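Local coordinates for acetyltransferase, GNAT family (Bacillus anthracis str. Sterne, PDB 3FBU), which probably transfers an acetyl group from acetyl-coenzyme A to an acceptor not yet identified, as GNAT-family enzymes do, and binds coenzyme A, at residues K12-H22 with E41-M52. Sequence-based numbering, arbitrary orientation.
Sequences KFEFKDWEAVH and EEDTRNFVNKNM
The two helices between strands 8-10 and 58-63 of the GNAT fold, 18-25 and 41-50, meet through Trp18, a knob among Glu41, Thr44, Arg45 and Val48. With chi1 at 81°, its CG stands between backbone N and carbonyl carbon, and the indole turns one face to the Arg45 chain. Arg45 CG lies 3.6 Å from the five-membered ring centroid, a CH-pi contact, while Arg45 CZ stands 4.9 Å from the six-membered one, a cation-pi contact over the face with the guanidinium steeply tilted, not stacked; Glu19 CG covers the opposite face. A long salt bridge, Arg45 NH1 to Glu41 OE1 at 3.5 Å, would help steady the guanidinium. One turn after Trp18, His22 ND1 and Thr44 OG1 share a nearly straight hydrogen bond (2.8 Å, 176°) in the imidazole plane, with Glu41 CG over one ring face; Thr25 also bonds Thr44 OG1.

In the GNAT fold these helices pack against the central sheet; here the axes of 18-22 and 41-50 approach to 9.2 Å, their N-to-C directions 123° apart. Phe13 reaches in from the preceding loop: Val48 CG2 lies over one ring face, Asn51 CB at the edge, and Phe13 CZ is 4.0 Å from Phe47 CE2. Pro60 and His72, on sheet strands, also touch Phe13. Two waters join this loop to residues just past the helix, linking Phe13 N to Asn51 O and Phe13 O to Met52 O.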
# COMPACT_ATOMS: atom_id res chain seq x y z
N LYS A 12 0.41 -23.36 -17.61
CA LYS A 12 -0.78 -22.95 -18.35
C LYS A 12 -2.05 -23.31 -17.56
O LYS A 12 -2.03 -24.20 -16.70
CB LYS A 12 -0.78 -23.52 -19.77
CG LYS A 12 0.13 -22.75 -20.71
CD LYS A 12 0.54 -23.53 -21.94
CE LYS A 12 -0.59 -23.81 -22.89
NZ LYS A 12 -0.04 -24.29 -24.22
N PHE A 13 -3.13 -22.59 -17.85
CA PHE A 13 -4.41 -22.77 -17.16
C PHE A 13 -5.02 -24.14 -17.49
O PHE A 13 -4.84 -24.63 -18.59
CB PHE A 13 -5.40 -21.71 -17.65
CG PHE A 13 -5.35 -20.40 -16.90
CD1 PHE A 13 -5.63 -20.36 -15.54
CD2 PHE A 13 -5.08 -19.20 -17.56
CE1 PHE A 13 -5.62 -19.13 -14.84
CE2 PHE A 13 -5.04 -18.00 -16.87
CZ PHE A 13 -5.31 -17.95 -15.51
N GLU A 14 -5.67 -24.74 -16.50
CA GLU A 14 -6.68 -25.78 -16.72
C GLU A 14 -8.03 -25.15 -16.40
O GLU A 14 -8.10 -24.23 -15.58
CB GLU A 14 -6.44 -26.95 -15.76
CG GLU A 14 -5.04 -27.51 -15.80
CD GLU A 14 -4.73 -28.21 -17.10
OE1 GLU A 14 -5.63 -28.86 -17.69
OE2 GLU A 14 -3.55 -28.14 -17.53
N PHE A 15 -9.09 -25.64 -17.01
CA PHE A 15 -10.39 -25.04 -16.82
C PHE A 15 -10.80 -24.97 -15.35
O PHE A 15 -11.37 -24.01 -14.94
CB PHE A 15 -11.49 -25.65 -17.70
CG PHE A 15 -12.71 -24.84 -17.75
CD1 PHE A 15 -12.72 -23.64 -18.41
CD2 PHE A 15 -13.84 -25.23 -17.10
CE1 PHE A 15 -13.84 -22.88 -18.42
CE2 PHE A 15 -14.95 -24.48 -17.13
CZ PHE A 15 -14.95 -23.29 -17.78
N LYS A 16 -10.48 -25.99 -14.56
CA LYS A 16 -10.89 -25.94 -13.18
C LYS A 16 -10.20 -24.85 -12.36
O LYS A 16 -10.59 -24.59 -11.28
CB LYS A 16 -10.79 -27.27 -12.48
CG LYS A 16 -9.53 -27.87 -12.38
CD LYS A 16 -9.75 -29.19 -11.66
CE LYS A 16 -8.71 -30.17 -12.02
NZ LYS A 16 -8.37 -31.15 -11.01
N ASP A 17 -9.18 -24.20 -12.92
CA ASP A 17 -8.62 -23.04 -12.25
C ASP A 17 -9.57 -21.85 -12.13
O ASP A 17 -9.30 -20.98 -11.38
CB ASP A 17 -7.36 -22.56 -12.98
CG ASP A 17 -6.24 -23.56 -12.97
OD1 ASP A 17 -6.05 -24.25 -11.99
OD2 ASP A 17 -5.55 -23.63 -13.95
N TRP A 18 -10.65 -21.79 -12.91
CA TRP A 18 -11.46 -20.57 -13.00
C TRP A 18 -12.00 -20.07 -11.65
O TRP A 18 -12.03 -18.87 -11.40
CB TRP A 18 -12.56 -20.69 -14.06
CG TRP A 18 -13.80 -21.40 -13.66
CD1 TRP A 18 -14.11 -22.70 -13.94
CD2 TRP A 18 -14.93 -20.84 -13.02
NE1 TRP A 18 -15.35 -23.00 -13.46
CE2 TRP A 18 -15.88 -21.87 -12.88
CE3 TRP A 18 -15.23 -19.57 -12.49
CZ2 TRP A 18 -17.11 -21.67 -12.25
CZ3 TRP A 18 -16.44 -19.37 -11.86
CH2 TRP A 18 -17.37 -20.42 -11.75
N GLU A 19 -12.40 -20.98 -10.77
CA GLU A 19 -12.96 -20.57 -9.48
C GLU A 19 -11.96 -19.82 -8.61
O GLU A 19 -12.30 -18.81 -8.00
CB GLU A 19 -13.60 -21.76 -8.73
CG GLU A 19 -15.01 -22.09 -9.26
CD GLU A 19 -15.78 -23.10 -8.41
OE1 GLU A 19 -15.29 -23.50 -7.33
OE2 GLU A 19 -16.89 -23.51 -8.85
N ALA A 20 -10.72 -20.30 -8.57
CA ALA A 20 -9.63 -19.65 -7.82
C ALA A 20 -9.28 -18.29 -8.46
O ALA A 20 -8.96 -17.32 -7.76
CB ALA A 20 -8.41 -20.56 -7.78
N VAL A 21 -9.33 -18.22 -9.77
CA VAL A 21 -9.10 -16.94 -10.44
C VAL A 21 -10.23 -15.96 -10.12
O VAL A 21 -9.98 -14.78 -9.81
CB VAL A 21 -8.95 -17.13 -11.96
CG1 VAL A 21 -8.95 -15.75 -12.72
CG2 VAL A 21 -7.67 -17.90 -12.23
N HIS A 22 -11.46 -16.45 -10.13
CA HIS A 22 -12.62 -15.61 -9.87
C HIS A 22 -12.58 -14.92 -8.49
O HIS A 22 -13.09 -13.81 -8.30
CB HIS A 22 -13.91 -16.39 -10.09
CG HIS A 22 -15.11 -15.51 -10.15
ND1 HIS A 22 -15.34 -14.65 -11.21
CD2 HIS A 22 -16.13 -15.32 -9.27
CE1 HIS A 22 -16.46 -13.98 -10.98
NE2 HIS A 22 -16.95 -14.37 -9.82
N GLU A 41 -18.82 -14.26 -13.31
CA GLU A 41 -18.40 -15.66 -13.39
C GLU A 41 -18.21 -16.10 -14.83
O GLU A 41 -17.22 -16.78 -15.14
CB GLU A 41 -19.40 -16.60 -12.69
CG GLU A 41 -19.30 -16.57 -11.18
CD GLU A 41 -20.15 -17.64 -10.50
OE1 GLU A 41 -20.83 -18.42 -11.21
OE2 GLU A 41 -20.12 -17.68 -9.26
N GLU A 42 -19.14 -15.72 -15.73
CA GLU A 42 -18.98 -16.03 -17.15
C GLU A 42 -17.71 -15.39 -17.74
O GLU A 42 -17.05 -16.00 -18.57
CB GLU A 42 -20.20 -15.62 -18.00
CG GLU A 42 -19.98 -15.87 -19.52
CD GLU A 42 -21.26 -16.10 -20.33
OE1 GLU A 42 -22.26 -16.61 -19.76
OE2 GLU A 42 -21.26 -15.80 -21.55
N ASP A 43 -17.39 -14.17 -17.31
CA ASP A 43 -16.18 -13.46 -17.78
C ASP A 43 -14.94 -14.25 -17.39
O ASP A 43 -14.05 -14.47 -18.21
CB ASP A 43 -16.06 -12.07 -17.15
CG ASP A 43 -17.06 -11.06 -17.72
OD1 ASP A 43 -17.50 -11.25 -18.88
OD2 ASP A 43 -17.35 -10.06 -17.02
N THR A 44 -14.88 -14.67 -16.12
CA THR A 44 -13.73 -15.46 -15.68
C THR A 44 -13.61 -16.79 -16.42
O THR A 44 -12.52 -17.16 -16.85
CB THR A 44 -13.72 -15.68 -14.18
OG1 THR A 44 -13.82 -14.40 -13.52
CG2 THR A 44 -12.39 -16.41 -13.75
N ARG A 45 -14.71 -17.53 -16.57
CA ARG A 45 -14.68 -18.78 -17.35
C ARG A 45 -14.19 -18.56 -18.79
O ARG A 45 -13.37 -19.34 -19.34
CB ARG A 45 -16.07 -19.44 -17.33
CG ARG A 45 -16.44 -20.09 -15.98
CD ARG A 45 -17.77 -20.89 -16.09
NE ARG A 45 -18.90 -19.99 -16.33
CZ ARG A 45 -19.83 -19.62 -15.44
NH1 ARG A 45 -19.83 -20.08 -14.17
NH2 ARG A 45 -20.80 -18.80 -15.82
N ASN A 46 -14.68 -17.49 -19.41
CA ASN A 46 -14.26 -17.13 -20.77
C ASN A 46 -12.75 -16.84 -20.81
O ASN A 46 -12.04 -17.29 -21.70
CB ASN A 46 -15.02 -15.89 -21.26
CG ASN A 46 -16.49 -16.15 -21.60
OD1 ASN A 46 -16.92 -17.29 -21.82
ND2 ASN A 46 -17.27 -15.06 -21.67
N PHE A 47 -12.29 -16.06 -19.85
CA PHE A 47 -10.87 -15.70 -19.74
C PHE A 47 -9.98 -16.94 -19.62
O PHE A 47 -9.02 -17.11 -20.37
CB PHE A 47 -10.69 -14.77 -18.54
CG PHE A 47 -9.26 -14.50 -18.18
CD1 PHE A 47 -8.47 -13.69 -18.96
CD2 PHE A 47 -8.71 -15.05 -17.03
CE1 PHE A 47 -7.12 -13.44 -18.60
CE2 PHE A 47 -7.40 -14.80 -16.68
CZ PHE A 47 -6.61 -13.99 -17.47
N VAL A 48 -10.33 -17.84 -18.71
CA VAL A 48 -9.53 -19.06 -18.52
C VAL A 48 -9.53 -19.92 -19.76
O VAL A 48 -8.48 -20.39 -20.22
CB VAL A 48 -10.01 -19.88 -17.27
CG1 VAL A 48 -9.25 -21.20 -17.18
CG2 VAL A 48 -9.83 -19.01 -15.99
N ASN A 49 -10.72 -20.11 -20.35
CA ASN A 49 -10.84 -20.90 -21.56
C ASN A 49 -10.00 -20.32 -22.68
O ASN A 49 -9.31 -21.05 -23.38
CB ASN A 49 -12.29 -20.92 -22.04
CG ASN A 49 -12.42 -21.56 -23.40
OD1 ASN A 49 -12.24 -22.79 -23.52
ND2 ASN A 49 -12.69 -20.74 -24.44
N LYS A 50 -10.07 -19.01 -22.86
CA LYS A 50 -9.34 -18.35 -23.94
C LYS A 50 -7.82 -18.51 -23.81
O LYS A 50 -7.10 -18.55 -24.82
CB LYS A 50 -9.70 -16.87 -23.96
CG LYS A 50 -8.94 -16.04 -24.97
CD LYS A 50 -9.39 -14.62 -24.88
CE LYS A 50 -8.60 -13.76 -25.85
NZ LYS A 50 -9.03 -12.36 -25.67
N ASN A 51 -7.34 -18.62 -22.57
CA ASN A 51 -5.90 -18.72 -22.30
C ASN A 51 -5.38 -20.14 -22.07
O ASN A 51 -4.30 -20.35 -21.51
CB ASN A 51 -5.57 -17.79 -21.13
CG ASN A 51 -5.59 -16.36 -21.55
OD1 ASN A 51 -4.63 -15.88 -22.14
ND2 ASN A 51 -6.66 -15.66 -21.26
N MET A 52 -6.13 -21.13 -22.53
CA MET A 52 -5.68 -22.51 -22.46
C MET A 52 -4.87 -22.93 -23.70
O MET A 52 -4.08 -23.87 -23.64
CB MET A 52 -6.87 -23.46 -22.23
CG MET A 52 -7.43 -23.40 -20.82
SD MET A 52 -8.87 -24.43 -20.54
CE MET A 52 -8.21 -25.99 -21.10
O HOH W 1 -2.55 -20.38 -19.77
O HOH W 2 -3.60 -25.09 -21.27